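Local coordinates for outer membrane protein Omp121 (Bacteroides thetaiotaomicron, PDB 5FQ8) that probably imports a nutrient across the outer membrane as a calcium-binding, TonB-dependent transporter with a plug domain inside a beta barrel, at residues L109-V114 / F126-N131; S381-G386 / G405-T410; T452-I457 / R485-Q490; E519-M524 / A598-V603. All coordinates share one frame; numbering follows the deposited sequence.

Contact 1: L109-V114 / F126-N131; sequences LNNSTV and FGNGAN
At the edge of the F126 ring, in its plane, lies V114 CG1, while Y379 of barrel strand 376-394 stacks on the ring and Y124 meets it as well. The second pair of flat groups is amide against amide: the planes of N111 and N128 are 67° apart. V114 and F126 lie on a beta hairpin of the plug domain, strands 113-115 and 125-128, whose touching parts run nearly antiparallel, 168° apart; N111 lies in the loop just before the first strand. Two backbone bonds secure the strand end, V114 N to G127 O at 3.0 Å and F126 N to V114 O at 2.7 Å, and V114 CG1 rests on F126 CB at 3.6 Å.

Further from the tip the N111 side chain bridges the two segments. With CG anti to the backbone N (chi1 -172°), OD1 swings across and accepts twice, from A130 N at 3.1 Å and from N128 ND2 at a modelled 2.5 Å, a value too short to be read closely. A leucine in place of N111 would probably leave the N-H of A130 and the ND2 of N128 without this shared acceptor. A CB on G129 would clash with N110 O. The N110 side chain turns toward the barrel wall, where ND2 donates to E456 OE2, while the backbone O of N110 meets G129 CA in a CA-H...O contact of 3.3 Å.

Contact 2: S381-G386 / G405-T410; sequences SERFYG and GLDTTT
S381-G386 and G405-T410 run antiparallel, their axes 179° apart in direction and 4.7 Å from each other at closest approach. Three hydrogen-bonded pairs, E382 with T410, F384 with T408 and G386 with L406, supply six backbone bonds, of which F384 N to T408 O is 2.9 Å. Between them R383 faces T409 and Y385 faces D407 as non-hydrogen-bonded pairs, with the side chains of these four on one face of the sheet.

On that face R383 grips D407 side-on in a salt bridge: NE reaches OD1 at 2.9 Å and NH2 reaches OD2 at a modelled 2.5 Å, a length not to be taken literally at this resolution, each oxygen offering its syn lone pair. Guanidinium and carboxylate are nearly coplanar, 20° apart. The arginine chain, extended from CG to NE, passes T409, whose OG1 lies 3.4 Å from R383 CG. Y385 CB packs on D407 CG at 3.4 Å.

These strands form a transmembrane beta hairpin of the TonB-dependent receptor barrel, and the salt bridge faces inward to the plug: R383 NH1 donates to G129 O, and D407 OD2 accepts from N110 N. These bonds probably help orient both charged groups.

On the other face F384 turns its ring edge to L406, CE2 lying 3.7 Å from CD2, and to T408 CG2. That face meets the second subunit, where E382 forms a salt bridge with R453 of the second subunit and F384 meets F384 of that subunit.

Contact 3: T452-I457 / R485-Q490; sequences TRRREI and RKVSYQ. With C8E ((hydroxyethyloxy)tri(ethyloxy)octane), chain U; KR0 (3-decanoyloxypropyl decanoate), chain K.
R453 with S488 and R455 with K486 are the two hydrogen-bonded pairs joining T452-I457 to R485-Q490, and each exchanges two backbone bonds; R453 N to S488 O and K486 N to R455 O are both 2.7 Å. The segments are antiparallel, 172° apart. CA-H...O contacts such as V487 CA to R453 O, 3.3 Å, fill in between them.

Packing dominates the face that carries T452, R454, E456, R485, V487 and Y489. R454 runs beside V487, the two side chains pointing the same way, and V487 CG2 sits over one face of its guanidinium, offset to the rim, 3.7 Å from NH1. E456 and R485 touch through their aliphatic parts, CG to CG at 3.7 Å; carboxylate and guanidinium stand 70° apart and do not meet. Their polar ends have other partners, E456 OE2 taking N110 ND2 of the plug and R485 NE donating to N483 OD1.

This is a hairpin of the transmembrane barrel, strands 446-469 and 472-495, with one face turned to the plug and the other to the second subunit and bound amphiphiles.

On the face of R453, R455, K486 and S488, R453 forms a salt bridge with E380 of the second subunit. R455, extended with CG anti to the backbone N (chi1 -180°), carries NH2 to 2.8 Å from O9 of the detergent C8E. I457, part of the KR0 pocket, places CD1 over one face of the R455 guanidinium and 3.9 Å from KR0 O8.

Contact 4: E519-M524 / A598-V603; sequences ELRRLM and ADVYMV
R521 reaches from strand E519-M524 across V600 to the backbone at A598. Its CB meets V600 CG1 at 3.6 Å, the two side chains crossing at about a right angle, and CD passes the same methyl less closely. A bend at chi3 (-58°) then turns the guanidinium toward the loop. NE comes close to the like-charged NH2 of R485. NH1 comes within 4.2 Å of D599 OD1, which lies well out of the guanidinium plane, so any attraction is probably electrostatic only. NH2 ends 3.1 Å from A598 O and forms a salt bridge with D597.

V600 divides its methyls between two neighbours: while CG1 serves R521, CG2 packs against the carboxylate end of E519, 3.4 Å from OE1. V600 CB also lies over the centre of the Y601 ring. The ring plane stands 88° from the E519 carboxylate, and the hydroxyl accepts from L520 N at 3.0 Å, a bent bond with an angle of 137°. A water 2.8 Å from Y601 OH reaches L520 O weakly. A phenylalanine in place of Y601 would probably leave the L520 N-H without this acceptor and the water without one of its partners.

The contact thus pins the loop that follows strand 582-596 onto strand 513-534 of the barrel wall. On one side E519 and R521 bond by backbone to V487 and R485 of strand 472-495; on the other, R522 pairs with S550, just after strand 538-549.

Overall arrangement
From the N terminus, contact 1 comes first, closing a short hairpin within the plug. The chain then enters the barrel, where contact 2 closes the hairpin of strands 376-394 and 398-417, and contact 3 that of strands 446-469 and 472-495. Contact 4 closes a longer loop, from strand 513-534 to the segment after strand 582-596. All four loops follow in series; none encloses or crosses another. Laterally, contacts 2 and 3 share the seam between strands 398-417 and 446-469, with centres 10 Å apart, and contacts 3 and 4 share that between 472-495 and 513-534. Contact 1 touches contacts 2 and 3 from inside, tying plug to wall, but not contact 4.

Contact 1: L109-V114 / F126-N131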
# COMPACT_ATOMS: atom_id res chain seq x y z
N LEU B 109 2.92 23.01 -23.70
CA LEU B 109 2.26 21.72 -23.58
C LEU B 109 3.02 20.86 -22.58
O LEU B 109 4.24 20.87 -22.55
CB LEU B 109 2.21 21.03 -24.93
CG LEU B 109 1.49 19.69 -25.00
CD1 LEU B 109 0.03 19.96 -24.94
CD2 LEU B 109 1.86 18.95 -26.26
N ASN B 110 2.29 20.10 -21.77
CA ASN B 110 2.96 19.21 -20.85
C ASN B 110 3.59 18.06 -21.62
O ASN B 110 2.93 17.42 -22.44
CB ASN B 110 1.99 18.68 -19.79
CG ASN B 110 2.63 17.65 -18.89
OD1 ASN B 110 2.39 16.46 -19.03
ND2 ASN B 110 3.47 18.10 -17.97
N ASN B 111 4.86 17.81 -21.37
CA ASN B 111 5.60 16.77 -22.05
C ASN B 111 6.26 15.87 -21.03
O ASN B 111 7.45 15.56 -21.10
CB ASN B 111 6.62 17.36 -23.01
CG ASN B 111 7.28 16.32 -23.88
OD1 ASN B 111 6.68 15.31 -24.21
ND2 ASN B 111 8.54 16.55 -24.23
N SER B 112 5.49 15.43 -20.06
CA SER B 112 6.02 14.59 -19.00
C SER B 112 6.05 13.15 -19.44
O SER B 112 5.17 12.70 -20.18
CB SER B 112 5.19 14.75 -17.73
OG SER B 112 5.26 16.08 -17.28
N THR B 113 7.06 12.42 -19.01
CA THR B 113 7.24 11.05 -19.44
C THR B 113 6.95 10.13 -18.27
O THR B 113 7.25 10.44 -17.13
CB THR B 113 8.65 10.84 -19.98
OG1 THR B 113 8.81 9.49 -20.43
CG2 THR B 113 9.68 11.14 -18.93
N VAL B 114 6.35 8.99 -18.58
CA VAL B 114 5.97 8.01 -17.59
C VAL B 114 6.70 6.73 -17.96
O VAL B 114 6.28 6.02 -18.88
CB VAL B 114 4.46 7.80 -17.53
CG1 VAL B 114 4.12 6.61 -16.70
CG2 VAL B 114 3.79 9.03 -16.96
N PHE B 126 5.58 4.29 -20.77
CA PHE B 126 4.15 4.45 -20.95
C PHE B 126 3.78 5.68 -21.77
O PHE B 126 2.59 5.92 -21.99
CB PHE B 126 3.44 4.50 -19.59
CG PHE B 126 3.16 3.15 -19.00
CD1 PHE B 126 2.89 2.07 -19.79
CD2 PHE B 126 3.17 2.97 -17.62
CE1 PHE B 126 2.62 0.83 -19.23
CE2 PHE B 126 2.91 1.75 -17.05
CZ PHE B 126 2.62 0.66 -17.87
N GLY B 127 4.75 6.48 -22.19
CA GLY B 127 4.48 7.57 -23.11
C GLY B 127 4.98 8.90 -22.59
O GLY B 127 5.31 9.05 -21.42
N ASN B 128 5.04 9.86 -23.50
CA ASN B 128 5.37 11.22 -23.11
C ASN B 128 4.30 12.19 -23.61
O ASN B 128 3.46 11.87 -24.44
CB ASN B 128 6.78 11.67 -23.58
CG ASN B 128 6.88 11.91 -25.06
OD1 ASN B 128 6.95 10.98 -25.84
ND2 ASN B 128 6.95 13.17 -25.44
N GLY B 129 4.30 13.37 -23.01
CA GLY B 129 3.15 14.23 -23.08
C GLY B 129 2.81 14.68 -24.47
O GLY B 129 1.65 14.99 -24.77
N ALA B 130 3.80 14.74 -25.34
CA ALA B 130 3.53 15.15 -26.69
C ALA B 130 2.87 14.05 -27.49
O ALA B 130 2.13 14.35 -28.43
CB ALA B 130 4.81 15.61 -27.37
N ASN B 131 3.06 12.79 -27.11
CA ASN B 131 2.41 11.72 -27.84
C ASN B 131 0.90 11.82 -27.85
O ASN B 131 0.26 10.97 -28.48
CB ASN B 131 2.80 10.39 -27.24
CG ASN B 131 4.09 9.91 -27.74
OD1 ASN B 131 4.90 10.69 -28.19
ND2 ASN B 131 4.30 8.61 -27.69

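Contact 2: S381-G386 / G405-T410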
# COMPACT_ATOMS: atom_id res chain seq x y z
N SER B 381 -4.73 6.71 -18.41
CA SER B 381 -4.50 8.13 -18.19
C SER B 381 -5.64 8.94 -18.78
O SER B 381 -6.17 8.60 -19.83
CB SER B 381 -3.17 8.54 -18.80
OG SER B 381 -3.07 9.94 -18.93
N GLU B 382 -6.01 10.02 -18.10
CA GLU B 382 -7.01 10.95 -18.60
C GLU B 382 -6.41 12.34 -18.52
O GLU B 382 -5.74 12.67 -17.55
CB GLU B 382 -8.29 10.87 -17.79
CG GLU B 382 -9.36 10.00 -18.43
CD GLU B 382 -10.50 9.66 -17.49
OE1 GLU B 382 -10.25 8.99 -16.46
OE2 GLU B 382 -11.63 10.06 -17.80
N ARG B 383 -6.63 13.16 -19.55
CA ARG B 383 -5.91 14.42 -19.66
C ARG B 383 -6.76 15.47 -20.33
O ARG B 383 -7.31 15.22 -21.40
CB ARG B 383 -4.60 14.25 -20.44
CG ARG B 383 -3.88 15.55 -20.70
CD ARG B 383 -2.53 15.30 -21.33
NE ARG B 383 -1.80 16.54 -21.55
CZ ARG B 383 -0.68 16.60 -22.24
NH1 ARG B 383 -0.19 15.50 -22.76
NH2 ARG B 383 -0.06 17.75 -22.42
N PHE B 384 -6.82 16.66 -19.75
CA PHE B 384 -7.52 17.78 -20.34
C PHE B 384 -6.57 18.97 -20.44
O PHE B 384 -5.91 19.33 -19.47
CB PHE B 384 -8.75 18.16 -19.51
CG PHE B 384 -9.29 19.50 -19.84
CD1 PHE B 384 -10.09 19.68 -20.94
CD2 PHE B 384 -8.98 20.59 -19.06
CE1 PHE B 384 -10.59 20.92 -21.27
CE2 PHE B 384 -9.47 21.84 -19.39
CZ PHE B 384 -10.27 22.01 -20.49
N TYR B 385 -6.49 19.57 -21.62
CA TYR B 385 -5.71 20.79 -21.77
C TYR B 385 -6.42 21.73 -22.71
O TYR B 385 -7.29 21.32 -23.47
CB TYR B 385 -4.28 20.49 -22.25
CG TYR B 385 -4.17 19.85 -23.60
CD1 TYR B 385 -4.35 18.49 -23.76
CD2 TYR B 385 -3.83 20.59 -24.71
CE1 TYR B 385 -4.23 17.90 -24.99
CE2 TYR B 385 -3.71 20.02 -25.94
CZ TYR B 385 -3.91 18.68 -26.08
OH TYR B 385 -3.79 18.09 -27.32
N GLY B 386 -6.08 23.01 -22.64
CA GLY B 386 -6.66 23.95 -23.57
C GLY B 386 -6.15 25.36 -23.36
O GLY B 386 -5.22 25.58 -22.59
N GLY B 405 -3.38 29.15 -20.42
CA GLY B 405 -3.36 27.73 -20.70
C GLY B 405 -3.54 26.93 -19.43
O GLY B 405 -3.11 27.34 -18.36
N LEU B 406 -4.20 25.78 -19.57
CA LEU B 406 -4.37 24.83 -18.49
C LEU B 406 -4.14 23.44 -19.05
O LEU B 406 -4.66 23.11 -20.11
CB LEU B 406 -5.76 24.91 -17.88
CG LEU B 406 -6.05 23.93 -16.75
CD1 LEU B 406 -5.74 24.61 -15.47
CD2 LEU B 406 -7.47 23.49 -16.75
N ASP B 407 -3.35 22.64 -18.34
CA ASP B 407 -3.09 21.25 -18.72
C ASP B 407 -3.05 20.42 -17.45
O ASP B 407 -2.24 20.68 -16.56
CB ASP B 407 -1.77 21.16 -19.50
CG ASP B 407 -1.62 19.86 -20.26
OD1 ASP B 407 -2.24 18.85 -19.91
OD2 ASP B 407 -0.86 19.85 -21.23
N THR B 408 -3.94 19.44 -17.36
CA THR B 408 -4.09 18.61 -16.17
C THR B 408 -4.26 17.16 -16.59
O THR B 408 -4.87 16.87 -17.62
CB THR B 408 -5.27 19.07 -15.30
OG1 THR B 408 -5.70 18.01 -14.44
CG2 THR B 408 -6.43 19.49 -16.16
N THR B 409 -3.69 16.26 -15.80
CA THR B 409 -3.65 14.85 -16.14
C THR B 409 -3.77 14.02 -14.89
O THR B 409 -3.15 14.32 -13.87
CB THR B 409 -2.34 14.46 -16.84
OG1 THR B 409 -1.99 15.42 -17.83
CG2 THR B 409 -2.48 13.10 -17.47
N THR B 410 -4.54 12.95 -14.99
CA THR B 410 -4.69 11.96 -13.94
C THR B 410 -4.32 10.61 -14.54
O THR B 410 -4.98 10.13 -15.45
CB THR B 410 -6.13 11.97 -13.40
OG1 THR B 410 -6.41 13.24 -12.79
CG2 THR B 410 -6.33 10.87 -12.38

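Contact 3: T452-I457 / R485-Q490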
# COMPACT_ATOMS: atom_id res chain seq x y z
N THR B 452 -1.30 9.38 -10.35
CA THR B 452 -0.56 10.62 -10.47
C THR B 452 -1.51 11.72 -10.89
O THR B 452 -2.49 11.47 -11.58
CB THR B 452 0.58 10.50 -11.49
OG1 THR B 452 1.16 9.20 -11.42
CG2 THR B 452 1.64 11.52 -11.17
N ARG B 453 -1.23 12.93 -10.43
CA ARG B 453 -2.01 14.10 -10.79
C ARG B 453 -1.04 15.19 -11.14
O ARG B 453 -0.25 15.62 -10.30
CB ARG B 453 -2.92 14.54 -9.64
CG ARG B 453 -4.09 13.64 -9.37
CD ARG B 453 -4.96 14.25 -8.29
NE ARG B 453 -5.49 15.57 -8.63
CZ ARG B 453 -5.68 16.52 -7.73
NH1 ARG B 453 -5.36 16.31 -6.47
NH2 ARG B 453 -6.18 17.69 -8.09
N ARG B 454 -1.07 15.63 -12.40
CA ARG B 454 -0.22 16.68 -12.92
C ARG B 454 -1.06 17.89 -13.27
O ARG B 454 -2.20 17.75 -13.70
CB ARG B 454 0.51 16.23 -14.17
CG ARG B 454 1.80 15.55 -13.90
CD ARG B 454 2.43 15.05 -15.16
NE ARG B 454 3.40 14.02 -14.83
CZ ARG B 454 4.57 14.26 -14.26
NH1 ARG B 454 4.93 15.50 -13.97
NH2 ARG B 454 5.39 13.25 -13.99
N ARG B 455 -0.48 19.07 -13.13
CA ARG B 455 -1.24 20.27 -13.45
C ARG B 455 -0.31 21.45 -13.68
O ARG B 455 0.51 21.77 -12.83
CB ARG B 455 -2.24 20.56 -12.35
CG ARG B 455 -3.10 21.76 -12.53
CD ARG B 455 -4.29 21.69 -11.62
NE ARG B 455 -5.20 22.81 -11.83
CZ ARG B 455 -5.24 23.89 -11.06
NH1 ARG B 455 -4.43 23.99 -10.02
NH2 ARG B 455 -6.10 24.86 -11.34
N GLU B 456 -0.44 22.11 -14.83
CA GLU B 456 0.34 23.29 -15.12
C GLU B 456 -0.59 24.40 -15.58
O GLU B 456 -1.61 24.15 -16.20
CB GLU B 456 1.39 23.03 -16.20
CG GLU B 456 2.12 21.69 -16.07
CD GLU B 456 3.12 21.46 -17.18
OE1 GLU B 456 3.15 22.30 -18.09
OE2 GLU B 456 3.86 20.45 -17.14
N ILE B 457 -0.24 25.63 -15.24
CA ILE B 457 -1.04 26.77 -15.64
C ILE B 457 -0.10 27.85 -16.16
O ILE B 457 0.90 28.16 -15.52
CB ILE B 457 -1.90 27.33 -14.50
CG1 ILE B 457 -3.04 26.39 -14.20
CG2 ILE B 457 -2.44 28.68 -14.87
CD1 ILE B 457 -3.84 26.82 -13.01
N ARG B 485 3.48 24.90 -12.03
CA ARG B 485 3.51 23.49 -12.39
C ARG B 485 3.44 22.66 -11.12
O ARG B 485 4.15 22.94 -10.15
CB ARG B 485 4.76 23.15 -13.21
CG ARG B 485 4.77 23.79 -14.59
CD ARG B 485 5.95 23.37 -15.42
NE ARG B 485 7.09 24.24 -15.20
CZ ARG B 485 8.33 23.91 -15.49
NH1 ARG B 485 8.57 22.72 -16.01
NH2 ARG B 485 9.32 24.75 -15.27
N LYS B 486 2.58 21.65 -11.11
CA LYS B 486 2.33 20.86 -9.92
C LYS B 486 2.19 19.40 -10.30
O LYS B 486 1.53 19.07 -11.28
CB LYS B 486 1.08 21.33 -9.18
CG LYS B 486 0.72 20.57 -7.92
CD LYS B 486 -0.58 21.09 -7.33
CE LYS B 486 -0.91 20.41 -6.03
NZ LYS B 486 -2.26 20.77 -5.50
N VAL B 487 2.82 18.53 -9.54
CA VAL B 487 2.63 17.10 -9.71
C VAL B 487 2.46 16.52 -8.32
O VAL B 487 3.05 17.01 -7.36
CB VAL B 487 3.80 16.46 -10.48
CG1 VAL B 487 5.10 16.86 -9.88
CG2 VAL B 487 3.69 14.97 -10.49
N SER B 488 1.60 15.51 -8.20
CA SER B 488 1.49 14.76 -6.97
C SER B 488 1.07 13.35 -7.34
O SER B 488 0.59 13.10 -8.44
CB SER B 488 0.50 15.40 -5.99
OG SER B 488 -0.85 15.05 -6.25
N TYR B 489 1.30 12.42 -6.43
CA TYR B 489 0.80 11.07 -6.65
C TYR B 489 0.56 10.41 -5.31
O TYR B 489 0.90 10.95 -4.26
CB TYR B 489 1.75 10.22 -7.51
CG TYR B 489 3.08 9.87 -6.89
CD1 TYR B 489 3.19 8.88 -5.93
CD2 TYR B 489 4.23 10.52 -7.29
CE1 TYR B 489 4.39 8.57 -5.38
CE2 TYR B 489 5.44 10.21 -6.74
CZ TYR B 489 5.51 9.24 -5.78
OH TYR B 489 6.72 8.92 -5.23
N GLN B 490 -0.06 9.24 -5.37
CA GLN B 490 -0.34 8.42 -4.20
C GLN B 490 -0.06 6.98 -4.55
O GLN B 490 -0.72 6.42 -5.42
CB GLN B 490 -1.78 8.59 -3.73
CG GLN B 490 -2.05 7.89 -2.43
CD GLN B 490 -3.50 7.73 -2.16
OE1 GLN B 490 -4.31 7.93 -3.04
NE2 GLN B 490 -3.84 7.37 -0.95
C8 C8E U . -7.16 27.72 -10.93
O9 C8E U . -7.54 27.12 -12.15
C10 C8E U . -8.11 28.09 -12.99
C11 C8E U . -9.21 27.52 -13.87
O12 C8E U . -9.20 28.26 -15.07
C13 C8E U . -10.17 27.87 -16.02
C14 C8E U . -9.81 28.51 -17.36
O15 C8E U . -8.66 27.91 -17.91
C16 C8E U . -8.51 28.22 -19.27
C1 KR0 K . 0.84 32.89 -11.24
O1 KR0 K . 0.45 34.02 -12.02
C2 KR0 K . 0.72 31.68 -12.14
C3 KR0 K . -0.45 30.81 -11.73
C4 KR0 K . -6.29 32.60 -11.15
O4 KR0 K . -1.70 31.39 -12.08
C5 KR0 K . -2.89 30.78 -11.51
C6 KR0 K . -6.29 33.18 -12.57
C7 KR0 K . -0.80 34.71 -11.76
C8 KR0 K . -7.68 33.35 -13.18
O8 KR0 K . -2.73 29.85 -10.76
C9 KR0 K . -7.62 33.81 -14.64
O9 KR0 K . -1.12 34.97 -10.62
C10 KR0 K . -4.29 31.25 -11.82
C11 KR0 K . -4.90 32.12 -10.72
C12 KR0 K . -1.72 35.10 -12.89
C13 KR0 K . -2.21 36.53 -12.65
C14 KR0 K . -8.95 34.37 -15.15
C15 KR0 K . -9.01 34.47 -16.67
C16 KR0 K . -10.40 34.79 -17.18
C17 KR0 K . -2.70 37.18 -13.94
C18 KR0 K . -4.22 37.14 -14.10
C19 KR0 K . -4.60 37.67 -15.48
C20 KR0 K . -6.08 37.99 -15.63
C21 KR0 K . -6.39 38.45 -17.05
C22 KR0 K . -7.73 39.19 -17.14
C23 KR0 K . -8.21 39.41 -18.57

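Contact 4: E519-M524 / A598-V603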
# COMPACT_ATOMS: atom_id res chain seq x y z
N GLU B 519 5.07 17.96 -5.74
CA GLU B 519 5.96 19.09 -6.00
C GLU B 519 5.17 20.27 -6.55
O GLU B 519 4.17 20.10 -7.23
CB GLU B 519 7.06 18.77 -7.00
CG GLU B 519 7.74 17.47 -6.82
CD GLU B 519 8.69 17.21 -7.93
OE1 GLU B 519 8.52 17.86 -8.97
OE2 GLU B 519 9.61 16.39 -7.77
N LEU B 520 5.68 21.48 -6.30
CA LEU B 520 5.04 22.69 -6.79
C LEU B 520 6.09 23.75 -7.03
O LEU B 520 6.97 23.96 -6.19
CB LEU B 520 4.00 23.19 -5.80
CG LEU B 520 3.22 24.44 -6.15
CD1 LEU B 520 2.32 24.13 -7.30
CD2 LEU B 520 2.41 24.89 -4.98
N ARG B 521 6.01 24.42 -8.17
CA ARG B 521 6.99 25.43 -8.54
C ARG B 521 6.29 26.54 -9.28
O ARG B 521 5.34 26.31 -10.03
CB ARG B 521 8.09 24.85 -9.41
CG ARG B 521 7.58 24.25 -10.68
CD ARG B 521 8.66 23.54 -11.46
NE ARG B 521 9.76 24.43 -11.78
CZ ARG B 521 10.95 24.00 -12.16
NH1 ARG B 521 11.17 22.70 -12.26
NH2 ARG B 521 11.91 24.87 -12.43
N ARG B 522 6.76 27.76 -9.06
CA ARG B 522 6.14 28.92 -9.68
C ARG B 522 7.21 29.80 -10.30
O ARG B 522 8.37 29.81 -9.87
CB ARG B 522 5.33 29.72 -8.67
CG ARG B 522 4.06 29.02 -8.25
CD ARG B 522 3.20 29.88 -7.35
NE ARG B 522 1.95 29.19 -7.05
CZ ARG B 522 1.53 28.88 -5.83
NH1 ARG B 522 2.25 29.22 -4.77
NH2 ARG B 522 0.38 28.25 -5.68
N LEU B 523 6.81 30.53 -11.33
CA LEU B 523 7.71 31.43 -12.03
C LEU B 523 6.90 32.60 -12.54
O LEU B 523 5.77 32.44 -12.99
CB LEU B 523 8.39 30.72 -13.19
CG LEU B 523 9.33 31.56 -14.06
CD1 LEU B 523 10.71 31.57 -13.49
CD2 LEU B 523 9.35 31.00 -15.44
N MET B 524 7.49 33.78 -12.47
CA MET B 524 6.91 34.94 -13.12
C MET B 524 8.01 35.66 -13.88
O MET B 524 9.18 35.65 -13.48
CB MET B 524 6.28 35.88 -12.11
CG MET B 524 5.04 35.33 -11.48
SD MET B 524 4.36 36.49 -10.30
CE MET B 524 5.56 36.38 -9.01
N ALA B 598 16.42 25.92 -11.19
CA ALA B 598 16.72 24.55 -10.81
C ALA B 598 15.44 23.76 -10.62
O ALA B 598 14.33 24.29 -10.64
CB ALA B 598 17.56 24.53 -9.55
N ASP B 599 15.61 22.46 -10.43
CA ASP B 599 14.53 21.57 -10.07
C ASP B 599 14.03 21.92 -8.66
O ASP B 599 14.66 22.67 -7.92
CB ASP B 599 15.00 20.13 -10.15
CG ASP B 599 13.89 19.17 -10.50
OD1 ASP B 599 12.74 19.43 -10.08
OD2 ASP B 599 14.18 18.17 -11.20
N VAL B 600 12.87 21.38 -8.29
CA VAL B 600 12.26 21.80 -7.04
C VAL B 600 13.07 21.31 -5.85
O VAL B 600 13.69 20.24 -5.88
CB VAL B 600 10.81 21.33 -6.92
CG1 VAL B 600 9.91 22.22 -7.71
CG2 VAL B 600 10.68 19.90 -7.36
N TYR B 601 13.06 22.12 -4.78
CA TYR B 601 13.54 21.69 -3.48
C TYR B 601 14.98 21.19 -3.56
O TYR B 601 15.27 20.01 -3.44
CB TYR B 601 12.63 20.59 -2.93
CG TYR B 601 11.15 20.79 -3.13
CD1 TYR B 601 10.56 22.01 -2.86
CD2 TYR B 601 10.35 19.76 -3.57
CE1 TYR B 601 9.22 22.18 -3.04
CE2 TYR B 601 9.02 19.92 -3.74
CZ TYR B 601 8.45 21.13 -3.48
OH TYR B 601 7.10 21.29 -3.67
N MET B 602 15.87 22.14 -3.80
CA MET B 602 17.30 21.85 -3.84
C MET B 602 18.09 22.79 -2.96
O MET B 602 19.32 22.72 -2.97
CB MET B 602 17.81 21.91 -5.28
CG MET B 602 17.16 20.86 -6.18
SD MET B 602 17.76 20.82 -7.86
CE MET B 602 19.36 20.07 -7.69
N VAL B 603 17.43 23.65 -2.21
CA VAL B 603 18.09 24.64 -1.37
C VAL B 603 18.14 24.20 0.09
O VAL B 603 19.17 24.34 0.75
CB VAL B 603 17.38 26.00 -1.51
CG1 VAL B 603 18.05 27.04 -0.65
CG2 VAL B 603 17.38 26.42 -2.95
O HOH W 1 6.09 23.74 -2.85